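Local coordinates for extracellular solute-binding protein, family 7 (Colwellia psychrerythraea, PDB 4PET) that probably captures pyruvate together with a calcium ion in the periplasm, as the solute-binding component of a TRAP-type uptake system, at residues A52-E57 against M265-Y270; W31-T36 against D46-M51; V111-I116 against E305-A310. One frame throughout, in Å; residues are numbered along the deposited sequence.

Interaction 1: residues A52-E57 against M265-Y270; sequences AKMVKE and MKAAAY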
ATOM      1  N   ALA A  52       1.683  15.317  12.978  1.00 20.51           N
ATOM      2  CA  ALA A  52       2.080  16.495  13.728  1.00 21.73           C
ATOM      3  C   ALA A  52       3.549  16.508  14.118  1.00 18.49           C
ATOM      4  O   ALA A  52       4.177  17.573  14.149  1.00 18.06           O
ATOM      5  CB  ALA A  52       1.234  16.612  14.985  1.00 27.88           C
ATOM      6  N   LYS A  53       4.092  15.354  14.491  1.00 17.20           N
ATOM      7  CA  LYS A  53       5.491  15.288  14.871  1.00 16.14           C
ATOM      8  C   LYS A  53       6.372  15.533  13.646  1.00 18.87           C
ATOM      9  O   LYS A  53       7.326  16.293  13.707  1.00 20.93           O
ATOM     10  CB  LYS A  53       5.824  13.927  15.525  1.00 14.94           C
ATOM     11  CG  LYS A  53       7.253  13.841  15.984  1.00 29.56           C
ATOM     12  CD  LYS A  53       7.447  12.659  16.925  1.00 34.85           C
ATOM     13  CE  LYS A  53       8.884  12.540  17.423  1.00 38.93           C
ATOM     14  NZ  LYS A  53       9.018  11.327  18.286  1.00 52.21           N
HETATM   15  N   MSE A  54       6.026  14.911  12.525  1.00 20.16           N
HETATM   16  CA  MSE A  54       6.807  15.064  11.309  1.00 16.40           C
HETATM   17  C   MSE A  54       6.828  16.526  10.887  1.00 19.43           C
HETATM   18  O   MSE A  54       7.852  17.021  10.447  1.00 21.25           O
HETATM   19  CB  MSE A  54       6.188  14.256  10.170  1.00 19.62           C
HETATM   20  CG  MSE A  54       6.446  12.822  10.239  1.00 28.38           C
HETATM   21 SE   MSE A  54       5.785  12.084   8.630  0.82 29.53          SE
HETATM   22  CE  MSE A  54       4.045  11.557   9.121  1.00 27.73           C
ATOM     23  N   VAL A  55       5.681  17.207  11.005  1.00 21.51           N
ATOM     24  CA  VAL A  55       5.583  18.611  10.639  1.00 18.07           C
ATOM     25  C   VAL A  55       6.446  19.492  11.562  1.00 17.68           C
ATOM     26  O   VAL A  55       7.180  20.361  11.107  1.00 22.74           O
ATOM     27  CB  VAL A  55       4.133  19.121  10.664  1.00 20.81           C
ATOM     28  CG1 VAL A  55       4.119  20.638  10.550  1.00 18.62           C
ATOM     29  CG2 VAL A  55       3.316  18.491   9.550  1.00 18.72           C
ATOM     30  N   LYS A  56       6.360  19.260  12.860  1.00 16.99           N
ATOM     31  CA  LYS A  56       7.157  19.995  13.817  1.00 18.68           C
ATOM     32  C   LYS A  56       8.646  19.843  13.545  1.00 23.40           C
ATOM     33  O   LYS A  56       9.384  20.838  13.485  1.00 21.24           O
ATOM     34  CB  LYS A  56       6.811  19.527  15.237  1.00 21.10           C
ATOM     35  CG  LYS A  56       7.561  20.256  16.368  1.00 29.56           C
ATOM     36  CD  LYS A  56       7.058  19.788  17.735  1.00 37.68           C
ATOM     37  CE  LYS A  56       7.622  20.653  18.866  1.00 45.82           C
ATOM     38  NZ  LYS A  56       9.081  20.454  19.030  1.00 53.61           N
ATOM     39  N   GLU A  57       9.081  18.606  13.329  1.00 19.27           N
ATOM     40  CA  GLU A  57      10.502  18.344  13.098  1.00 17.25           C
ATOM     41  C   GLU A  57      11.011  18.887  11.755  1.00 17.31           C
ATOM     42  O   GLU A  57      12.036  19.555  11.700  1.00 22.35           O
ATOM     43  CB  GLU A  57      10.751  16.829  13.202  1.00 20.63           C
ATOM     44  CG  GLU A  57      10.529  16.328  14.627  1.00 27.21           C
ATOM     45  CD  GLU A  57      10.621  14.814  14.793  1.00 39.39           C
ATOM     46  OE1 GLU A  57      10.479  14.077  13.802  1.00 38.27           O
ATOM     47  OE2 GLU A  57      10.814  14.370  15.938  1.00 49.77           O
HETATM   48  N   MSE A 265       1.206  14.624   5.644  1.00 18.34           N
HETATM   49  CA  MSE A 265      -0.090  13.957   5.666  1.00 18.32           C
HETATM   50  C   MSE A 265      -0.038  12.718   4.773  1.00 17.91           C
HETATM   51  O   MSE A 265      -0.590  11.677   5.126  1.00 18.85           O
HETATM   52  CB  MSE A 265      -1.237  14.885   5.222  1.00 19.83           C
HETATM   53  CG  MSE A 265      -1.559  16.003   6.174  1.00 19.29           C
HETATM   54 SE   MSE A 265      -3.091  17.004   5.565  0.91 14.52          SE
HETATM   55  CE  MSE A 265      -2.292  17.864   4.034  1.00 22.78           C
ATOM     56  N   LYS A 266       0.613  12.825   3.615  1.00 17.12           N
ATOM     57  CA  LYS A 266       0.765  11.653   2.739  1.00 16.47           C
ATOM     58  C   LYS A 266       1.537  10.494   3.429  1.00 12.98           C
ATOM     59  O   LYS A 266       1.115   9.336   3.411  1.00 13.33           O
ATOM     60  CB  LYS A 266       1.460  12.056   1.436  1.00 20.39           C
ATOM     61  CG  LYS A 266       1.968  10.862   0.637  1.00 18.51           C
ATOM     62  CD  LYS A 266       2.518  11.325  -0.685  1.00 20.79           C
ATOM     63  CE  LYS A 266       1.436  11.849  -1.599  1.00 25.88           C
ATOM     64  NZ  LYS A 266       2.010  12.264  -2.917  1.00 27.78           N
ATOM     65  N   ALA A 267       2.687  10.828   4.002  1.00 14.82           N
ATOM     66  CA  ALA A 267       3.514   9.840   4.689  1.00 16.35           C
ATOM     67  C   ALA A 267       2.755   9.228   5.855  1.00 19.46           C
ATOM     68  O   ALA A 267       2.740   8.012   5.999  1.00 16.86           O
ATOM     69  CB  ALA A 267       4.786  10.483   5.173  1.00 13.64           C
ATOM     70  N   ALA A 268       2.094  10.060   6.673  1.00 16.85           N
ATOM     71  CA  ALA A 268       1.367   9.524   7.843  1.00 17.62           C
ATOM     72  C   ALA A 268       0.252   8.612   7.385  1.00 17.72           C
ATOM     73  O   ALA A 268      -0.031   7.618   8.009  1.00 15.15           O
ATOM     74  CB  ALA A 268       0.798  10.676   8.741  1.00 20.61           C
ATOM     75  N   ALA A 269      -0.427   8.984   6.304  1.00 16.58           N
ATOM     76  CA  ALA A 269      -1.539   8.203   5.799  1.00 16.21           C
ATOM     77  C   ALA A 269      -1.085   6.838   5.243  1.00 17.03           C
ATOM     78  O   ALA A 269      -1.704   5.814   5.512  1.00 16.46           O
ATOM     79  CB  ALA A 269      -2.279   8.977   4.711  1.00 20.72           C
ATOM     80  N   TYR A 270      -0.021   6.826   4.444  1.00 12.95           N
ATOM     81  CA  TYR A 270       0.486   5.572   3.950  1.00 16.43           C
ATOM     82  C   TYR A 270       0.935   4.674   5.102  1.00 19.04           C
ATOM     83  O   TYR A 270       0.607   3.505   5.124  1.00 18.41           O
ATOM     84  CB  TYR A 270       1.671   5.837   3.050  1.00 21.94           C
ATOM     85  CG  TYR A 270       1.336   6.108   1.593  1.00 19.55           C
ATOM     86  CD1 TYR A 270       0.711   5.137   0.817  1.00 17.98           C
ATOM     87  CD2 TYR A 270       1.719   7.293   0.991  1.00 19.71           C
ATOM     88  CE1 TYR A 270       0.470   5.344  -0.527  1.00 23.05           C
ATOM     89  CE2 TYR A 270       1.509   7.508  -0.377  1.00 24.79           C
ATOM     90  CZ  TYR A 270       0.888   6.534  -1.121  1.00 25.17           C
ATOM     91  OH  TYR A 270       0.698   6.742  -2.460  1.00 21.36           O
TER
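M54, a selenomethionine, pushes the end of its side chain into two adjacent alanines of the facing helix, and that end makes the whole direct contact between A52-E57 and M265-Y270. SE rests 3.9 Å from CB of A267, while CE of M54 comes within 3.4 Å of CB of A268, closer than methyl groups usually pack. CE also lies 3.5 Å from the backbone N of A268, so the methyl is pressed against the backbone, which the small alanines leave accessible. The side chain leaves its helix extended and then bends about the CG-SE bond (chi3 -94°), which brings CE onto A268. The touching residues are buried, the side chains that meet are apolar, and no hydrogen bond crosses. Away from the alanines helix 44-58 is more open: K53 and K56 are exposed. E57, partly exposed, has a long, weak ion pair with K259 of the second subunit. That subunit also closes over the tight side, where its V263 packs on M54 and A267. V55 leans on L63 and I65 of strand 63-68 and M265 reaches F243 and V245 of strand 240-246, so two strands of the five-stranded sheet border the helix pair.

Interaction 2: residues W31-T36 against D46-M51; sequences WKLAET and DATKNM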
ATOM      1  N   TRP A  31      -1.162  25.762  15.011  1.00 18.12           N
ATOM      2  CA  TRP A  31      -2.435  25.278  14.528  1.00 21.42           C
ATOM      3  C   TRP A  31      -3.032  24.272  15.511  1.00 25.73           C
ATOM      4  O   TRP A  31      -2.332  23.766  16.376  1.00 25.21           O
ATOM      5  CB  TRP A  31      -2.210  24.548  13.213  1.00 19.17           C
ATOM      6  CG  TRP A  31      -2.163  25.469  12.016  1.00 23.22           C
ATOM      7  CD1 TRP A  31      -1.986  26.823  12.019  1.00 21.20           C
ATOM      8  CD2 TRP A  31      -2.327  25.084  10.658  1.00 16.00           C
ATOM      9  NE1 TRP A  31      -2.007  27.305  10.718  1.00 18.15           N
ATOM     10  CE2 TRP A  31      -2.221  26.252   9.870  1.00 24.07           C
ATOM     11  CE3 TRP A  31      -2.542  23.866  10.018  1.00 16.76           C
ATOM     12  CZ2 TRP A  31      -2.364  26.228   8.500  1.00 19.26           C
ATOM     13  CZ3 TRP A  31      -2.670  23.858   8.638  1.00 20.82           C
ATOM     14  CH2 TRP A  31      -2.571  25.019   7.906  1.00 16.37           C
ATOM     15  N   LYS A  32      -4.318  23.984  15.347  1.00 16.86           N
ATOM     16  CA  LYS A  32      -4.964  22.881  16.045  1.00 22.75           C
ATOM     17  C   LYS A  32      -5.712  21.961  15.096  1.00 17.43           C
ATOM     18  O   LYS A  32      -6.267  22.381  14.062  1.00 15.43           O
ATOM     19  CB  LYS A  32      -5.882  23.357  17.174  1.00 24.80           C
ATOM     20  CG  LYS A  32      -6.676  24.570  16.908  1.00 35.02           C
ATOM     21  CD  LYS A  32      -7.055  25.227  18.239  1.00 43.10           C
ATOM     22  CE  LYS A  32      -8.345  26.016  18.142  1.00 52.35           C
ATOM     23  NZ  LYS A  32      -8.991  26.188  19.483  1.00 61.82           N
ATOM     24  N   LEU A  33      -5.699  20.683  15.450  1.00 16.75           N
ATOM     25  CA  LEU A  33      -6.355  19.655  14.646  1.00 16.35           C
ATOM     26  C   LEU A  33      -7.447  19.040  15.522  1.00 18.80           C
ATOM     27  O   LEU A  33      -7.190  18.696  16.678  1.00 20.09           O
ATOM     28  CB  LEU A  33      -5.357  18.616  14.140  1.00 18.85           C
ATOM     29  CG  LEU A  33      -5.969  17.428  13.364  1.00 20.17           C
ATOM     30  CD1 LEU A  33      -4.904  16.828  12.453  1.00 25.80           C
ATOM     31  CD2 LEU A  33      -6.555  16.321  14.262  1.00 16.27           C
ATOM     32  N   ALA A  34      -8.678  18.962  14.999  1.00 17.49           N
ATOM     33  CA  ALA A  34      -9.745  18.226  15.689  1.00 20.21           C
ATOM     34  C   ALA A  34      -9.910  16.848  15.078  1.00 17.34           C
ATOM     35  O   ALA A  34     -10.143  16.720  13.881  1.00 17.96           O
ATOM     36  CB  ALA A  34     -11.066  18.967  15.602  1.00 22.12           C
ATOM     37  N   GLU A  35      -9.843  15.814  15.901  1.00 14.93           N
ATOM     38  CA  GLU A  35     -10.034  14.454  15.393  1.00 13.87           C
ATOM     39  C   GLU A  35     -11.304  13.820  15.985  1.00 16.27           C
ATOM     40  O   GLU A  35     -11.655  14.105  17.109  1.00 18.91           O
ATOM     41  CB  GLU A  35      -8.790  13.594  15.638  1.00 16.22           C
ATOM     42  CG  GLU A  35      -8.362  13.364  17.114  1.00 16.97           C
ATOM     43  CD  GLU A  35      -7.098  12.507  17.218  1.00 20.72           C
ATOM     44  OE1 GLU A  35      -6.553  12.143  16.147  1.00 21.41           O
ATOM     45  OE2 GLU A  35      -6.661  12.185  18.354  1.00 20.38           O
ATOM     46  N   THR A  36     -11.967  12.961  15.208  1.00 17.06           N
ATOM     47  CA  THR A  36     -13.151  12.273  15.634  1.00 19.20           C
ATOM     48  C   THR A  36     -12.889  11.362  16.835  1.00 25.51           C
ATOM     49  O   THR A  36     -13.756  11.210  17.696  1.00 21.02           O
ATOM     50  CB  THR A  36     -13.722  11.428  14.495  1.00 19.62           C
ATOM     51  OG1 THR A  36     -14.248  12.299  13.482  1.00 20.41           O
ATOM     52  CG2 THR A  36     -14.852  10.450  15.017  1.00 19.16           C
ATOM     53  N   ASP A  46      -2.629   7.529  16.150  1.00 24.42           N
ATOM     54  CA  ASP A  46      -1.180   7.511  15.836  1.00 23.24           C
ATOM     55  C   ASP A  46      -0.891   8.292  14.538  1.00 18.75           C
ATOM     56  O   ASP A  46       0.103   9.016  14.442  1.00 23.09           O
ATOM     57  CB  ASP A  46      -0.629   6.067  15.750  1.00 15.45           C
ATOM     58  CG  ASP A  46      -0.602   5.352  17.095  1.00 18.02           C
ATOM     59  OD1 ASP A  46      -0.307   5.988  18.119  1.00 26.38           O
ATOM     60  OD2 ASP A  46      -0.961   4.165  17.142  1.00 26.63           O
ATOM     61  N   ALA A  47      -1.786   8.195  13.556  1.00 15.47           N
ATOM     62  CA  ALA A  47      -1.590   8.907  12.278  1.00 15.28           C
ATOM     63  C   ALA A  47      -1.543  10.425  12.435  1.00 18.89           C
ATOM     64  O   ALA A  47      -0.757  11.090  11.776  1.00 20.65           O
ATOM     65  CB  ALA A  47      -2.671   8.524  11.272  1.00 18.78           C
ATOM     66  N   THR A  48      -2.419  10.965  13.278  1.00 17.08           N
ATOM     67  CA  THR A  48      -2.417  12.389  13.575  1.00 17.64           C
ATOM     68  C   THR A  48      -1.166  12.824  14.346  1.00 13.71           C
ATOM     69  O   THR A  48      -0.520  13.826  14.018  1.00 18.41           O
ATOM     70  CB  THR A  48      -3.727  12.805  14.336  1.00 14.13           C
ATOM     71  OG1 THR A  48      -3.948  11.967  15.487  1.00 14.31           O
ATOM     72  CG2 THR A  48      -4.941  12.714  13.420  1.00 15.88           C
ATOM     73  N   LYS A  49      -0.814  12.069  15.373  1.00 18.37           N
ATOM     74  CA  LYS A  49       0.363  12.387  16.164  1.00 16.92           C
ATOM     75  C   LYS A  49       1.614  12.301  15.269  1.00 15.91           C
ATOM     76  O   LYS A  49       2.457  13.169  15.302  1.00 18.22           O
ATOM     77  CB  LYS A  49       0.471  11.410  17.343  1.00 20.06           C
ATOM     78  CG  LYS A  49      -0.492  11.654  18.486  1.00 23.35           C
ATOM     79  CD  LYS A  49      -0.352  10.503  19.544  1.00 31.80           C
ATOM     80  CE  LYS A  49      -1.409  10.511  20.642  1.00 37.97           C
ATOM     81  NZ  LYS A  49      -2.825  10.265  20.178  1.00 34.42           N
ATOM     82  N   ASN A  50       1.731  11.212  14.514  1.00 15.41           N
ATOM     83  CA  ASN A  50       2.830  11.014  13.574  1.00 17.06           C
ATOM     84  C   ASN A  50       2.924  12.196  12.597  1.00 17.71           C
ATOM     85  O   ASN A  50       4.008  12.708  12.319  1.00 18.30           O
ATOM     86  CB  ASN A  50       2.626   9.698  12.797  1.00 16.35           C
ATOM     87  CG  ASN A  50       2.796   8.464  13.671  1.00 23.93           C
ATOM     88  OD1 ASN A  50       3.256   8.553  14.818  1.00 28.03           O
ATOM     89  ND2 ASN A  50       2.448   7.299  13.124  1.00 25.99           N
HETATM   90  N   MSE A  51       1.774  12.643  12.108  1.00 20.58           N
HETATM   91  CA  MSE A  51       1.731  13.734  11.145  1.00 14.34           C
HETATM   92  C   MSE A  51       2.252  14.998  11.823  1.00 19.18           C
HETATM   93  O   MSE A  51       3.197  15.642  11.351  1.00 16.35           O
HETATM   94  CB  MSE A  51       0.317  13.892  10.601  1.00 16.63           C
HETATM   95  CG  MSE A  51       0.170  14.978   9.525  1.00 18.62           C
HETATM   96 SE   MSE A  51       0.046  16.802  10.299  0.85 17.50          SE
HETATM   97  CE  MSE A  51      -1.612  16.658  11.339  1.00 18.34           C
TER
HETATM   98  O   HOH W   1      -4.160  11.841  18.352  1.00 22.49           O
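The first strand and the helix of a beta-alpha-beta unit face each other here: strand 29-35 and helix 44-58 run nearly antiparallel, at 170°, their axes 10.5 Å apart at closest approach. The polar end belongs to E35 and T48. OE1 of E35 lies 2.7 Å from OG1 of T48 in a hydrogen bond whose proton is not settled, because the carbonyl O of G45 also partners that hydroxyl. A chi1 of 52° sets OG1 of T48 between its backbone N and carbonyl carbon, leaving CG2 to turn to the strand, 4.0 Å from CD2 of L33. A water lies between the groups, 2.9 Å from OG1 of T48 and hydrogen-bonded to OE2 of E35, though it has more acceptors in reach than protons. It accepts from NZ of K49 at 2.8 Å. S69 also bonds OE2, so both oxygens of this buried carboxylate are engaged, and the nearby lysine would be expected to favour its charged form. Replacing E35 by an alanine is likely to leave the hydroxyl of T48 without its carboxylate partner and the water less firmly held. Farther along, L33 and M51 meet tip to tip, CD1 to CE at 3.5 Å, over I65 and M90 of the neighbouring strands. An apolar seam between strand and helix, here with a polar end, is typical of the beta-alpha-beta crossover.

Interaction 3: residues V111-I116 against E305-A310; sequences VPFGMI and EAIVQA
The ring of F113 is the flat group of this contact, and it meets helix 301-321 with its far end. CG2 of I307 sits at the ring edge, near the ring plane, 4.0 Å from CZ of F113. CG2 of V308 approaches obliquely, 3.6 Å from CZ and 3.8 Å from CE1 of F113. The ring also reaches the helix backbone, with CE2 of F113 3.9 Å from CA of V308. Both aliphatic side chains cross the phenylalanine at about a right angle, and each touches the end of the ring with its CG2 methyl. In V308, CG2 stands anti to the carbonyl carbon (chi1 166° places CG1 opposite the backbone N), and this turns the methyl to the ring. M304 and N311 of the same helix also touch F113, and F354 of the second subunit meets its ring edge-to-face, so the phenylalanine is held between its own chain and its partner. On the loop side, F113 has phi 61°, a left-handed backbone conformation, and G114 N bonds back to V111 O at 2.9 Å. G114 comes next, where a side chain would run into CG2 of V111. A type II beta turn is typically closed by this bond between its first and fourth residues, and here the turn holds out its third residue to pack against a helix.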
ATOM      1  N   VAL A 111     -16.342   2.041  -0.963  1.00 25.31           N
ATOM      2  CA  VAL A 111     -17.692   1.594  -1.326  1.00 23.92           C
ATOM      3  C   VAL A 111     -17.805   0.066  -1.294  1.00 20.22           C
ATOM      4  O   VAL A 111     -16.833  -0.649  -1.575  1.00 18.31           O
ATOM      5  CB  VAL A 111     -18.152   2.093  -2.721  1.00 25.63           C
ATOM      6  CG1 VAL A 111     -17.956   3.600  -2.835  1.00 28.41           C
ATOM      7  CG2 VAL A 111     -17.393   1.414  -3.820  1.00 28.65           C
ATOM      8  N   PRO A 112     -18.986  -0.437  -0.905  1.00 22.17           N
ATOM      9  CA  PRO A 112     -19.248  -1.879  -0.871  1.00 21.83           C
ATOM     10  C   PRO A 112     -18.889  -2.499  -2.212  1.00 20.20           C
ATOM     11  O   PRO A 112     -19.176  -1.939  -3.258  1.00 18.67           O
ATOM     12  CB  PRO A 112     -20.759  -1.950  -0.588  1.00 24.86           C
ATOM     13  CG  PRO A 112     -21.028  -0.699   0.207  1.00 22.09           C
ATOM     14  CD  PRO A 112     -20.136   0.345  -0.418  1.00 20.70           C
ATOM     15  N   PHE A 113     -18.222  -3.642  -2.180  1.00 18.01           N
ATOM     16  CA  PHE A 113     -17.778  -4.322  -3.394  1.00 24.81           C
ATOM     17  C   PHE A 113     -16.795  -3.507  -4.256  1.00 23.90           C
ATOM     18  O   PHE A 113     -16.507  -3.861  -5.402  1.00 21.83           O
ATOM     19  CB  PHE A 113     -19.001  -4.807  -4.193  1.00 20.59           C
ATOM     20  CG  PHE A 113     -19.998  -5.518  -3.336  1.00 20.87           C
ATOM     21  CD1 PHE A 113     -19.729  -6.786  -2.844  1.00 28.81           C
ATOM     22  CD2 PHE A 113     -21.171  -4.920  -2.973  1.00 19.27           C
ATOM     23  CE1 PHE A 113     -20.634  -7.429  -2.020  1.00 25.30           C
ATOM     24  CE2 PHE A 113     -22.082  -5.568  -2.142  1.00 18.45           C
ATOM     25  CZ  PHE A 113     -21.809  -6.821  -1.687  1.00 22.21           C
ATOM     26  N   GLY A 114     -16.198  -2.480  -3.666  1.00 19.15           N
ATOM     27  CA  GLY A 114     -15.234  -1.652  -4.380  1.00 27.30           C
ATOM     28  C   GLY A 114     -13.786  -2.091  -4.289  1.00 27.46           C
ATOM     29  O   GLY A 114     -13.463  -3.299  -4.262  1.00 24.63           O
HETATM   30  N   MSE A 115     -12.896  -1.107  -4.274  1.00 25.84           N
HETATM   31  CA  MSE A 115     -11.465  -1.385  -4.405  1.00 22.16           C
HETATM   32  C   MSE A 115     -10.825  -1.712  -3.087  1.00 21.51           C
HETATM   33  O   MSE A 115     -11.256  -1.211  -2.040  1.00 21.42           O
HETATM   34  CB  MSE A 115     -10.747  -0.190  -5.027  1.00 24.33           C
HETATM   35  CG  MSE A 115     -10.893  -0.197  -6.521  1.00 25.43           C
HETATM   36 SE   MSE A 115     -10.114   1.364  -7.368  0.87 19.29          SE
HETATM   37  CE  MSE A 115     -11.488   2.628  -6.952  1.00 19.50           C
ATOM     38  N   ILE A 116      -9.812  -2.575  -3.133  1.00 17.46           N
ATOM     39  CA  ILE A 116      -8.961  -2.785  -1.959  1.00 17.67           C
ATOM     40  C   ILE A 116      -8.011  -1.629  -1.840  1.00 18.40           C
ATOM     41  O   ILE A 116      -7.973  -0.755  -2.726  1.00 19.94           O
ATOM     42  CB  ILE A 116      -8.211  -4.112  -2.011  1.00 16.90           C
ATOM     43  CG1 ILE A 116      -7.267  -4.187  -3.212  1.00 21.39           C
ATOM     44  CG2 ILE A 116      -9.224  -5.230  -2.093  1.00 20.59           C
ATOM     45  CD1 ILE A 116      -6.454  -5.502  -3.250  1.00 22.97           C
ATOM     46  N   GLU A 305     -26.444 -12.247  -2.026  1.00 31.97           N
ATOM     47  CA  GLU A 305     -26.991 -11.930  -3.344  1.00 31.32           C
ATOM     48  C   GLU A 305     -27.932 -10.720  -3.275  1.00 34.16           C
ATOM     49  O   GLU A 305     -27.861  -9.841  -4.124  1.00 29.38           O
ATOM     50  CB  GLU A 305     -27.732 -13.115  -3.940  1.00 31.85           C
ATOM     51  CG  GLU A 305     -26.833 -14.221  -4.430  1.00 45.52           C
ATOM     52  CD  GLU A 305     -26.168 -13.897  -5.755  1.00 62.22           C
ATOM     53  OE1 GLU A 305     -26.081 -12.696  -6.126  1.00 65.29           O
ATOM     54  OE2 GLU A 305     -25.733 -14.858  -6.427  1.00 70.88           O
ATOM     55  N   ALA A 306     -28.812 -10.692  -2.277  1.00 25.49           N
ATOM     56  CA  ALA A 306     -29.686  -9.537  -2.060  1.00 28.34           C
ATOM     57  C   ALA A 306     -28.912  -8.241  -1.803  1.00 28.66           C
ATOM     58  O   ALA A 306     -29.299  -7.160  -2.265  1.00 24.61           O
ATOM     59  CB  ALA A 306     -30.647  -9.804  -0.925  1.00 25.85           C
ATOM     60  N   ILE A 307     -27.823  -8.331  -1.053  1.00 24.04           N
ATOM     61  CA  ILE A 307     -27.040  -7.152  -0.760  1.00 23.33           C
ATOM     62  C   ILE A 307     -26.314  -6.619  -2.011  1.00 25.22           C
ATOM     63  O   ILE A 307     -26.236  -5.398  -2.203  1.00 25.83           O
ATOM     64  CB  ILE A 307     -26.012  -7.431   0.367  1.00 23.58           C
ATOM     65  CG1 ILE A 307     -26.723  -7.717   1.694  1.00 23.11           C
ATOM     66  CG2 ILE A 307     -25.104  -6.248   0.574  1.00 22.21           C
ATOM     67  CD1 ILE A 307     -25.746  -8.115   2.792  1.00 29.56           C
ATOM     68  N   VAL A 308     -25.783  -7.519  -2.841  1.00 30.50           N
ATOM     69  CA  VAL A 308     -25.099  -7.121  -4.079  1.00 34.51           C
ATOM     70  C   VAL A 308     -26.091  -6.391  -4.992  1.00 30.53           C
ATOM     71  O   VAL A 308     -25.782  -5.342  -5.584  1.00 25.98           O
ATOM     72  CB  VAL A 308     -24.537  -8.344  -4.841  1.00 29.99           C
ATOM     73  CG1 VAL A 308     -24.152  -7.967  -6.260  1.00 31.20           C
ATOM     74  CG2 VAL A 308     -23.348  -8.960  -4.109  1.00 28.07           C
ATOM     75  N   GLN A 309     -27.295  -6.948  -5.064  1.00 30.21           N
ATOM     76  CA  GLN A 309     -28.352  -6.403  -5.904  1.00 26.65           C
ATOM     77  C   GLN A 309     -28.782  -5.025  -5.410  1.00 29.97           C
ATOM     78  O   GLN A 309     -28.998  -4.125  -6.207  1.00 28.75           O
ATOM     79  CB  GLN A 309     -29.542  -7.371  -5.923  1.00 26.19           C
ATOM     80  CG  GLN A 309     -30.741  -6.875  -6.716  1.00 36.79           C
ATOM     81  CD  GLN A 309     -31.860  -7.890  -6.832  1.00 50.32           C
ATOM     82  OE1 GLN A 309     -31.934  -8.630  -7.807  1.00 54.42           O
ATOM     83  NE2 GLN A 309     -32.743  -7.921  -5.841  1.00 57.62           N
ATOM     84  N   ALA A 310     -28.935  -4.878  -4.096  1.00 25.67           N
ATOM     85  CA  ALA A 310     -29.427  -3.626  -3.509  1.00 29.89           C
ATOM     86  C   ALA A 310     -28.358  -2.580  -3.729  1.00 27.88           C
ATOM     87  O   ALA A 310     -28.640  -1.462  -4.101  1.00 23.42           O
ATOM     88  CB  ALA A 310     -29.697  -3.790  -2.025  1.00 23.99           C
TER

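How the interactions relate
From the N terminus, interaction 2 comes first: a ten-residue step joins strand 29-35 to helix 44-58, whose following strand completes the beta-alpha-beta unit. The same helix then opens interaction 1, whose far partner on helix 255-290 lies more than 200 residues on. The two contacts follow in series and touch, with A268 packing on A47 and M51, so helix 44-58 and helix 255-290 pack together, both also touching the sheet. Interaction 3 begins inside the long loop closed by interaction 1 and ends beyond it on helix 301-321, so these two cross. It lies across the chain's centre, about 33 Å from interaction 1 between centres, yet both meet the second subunit.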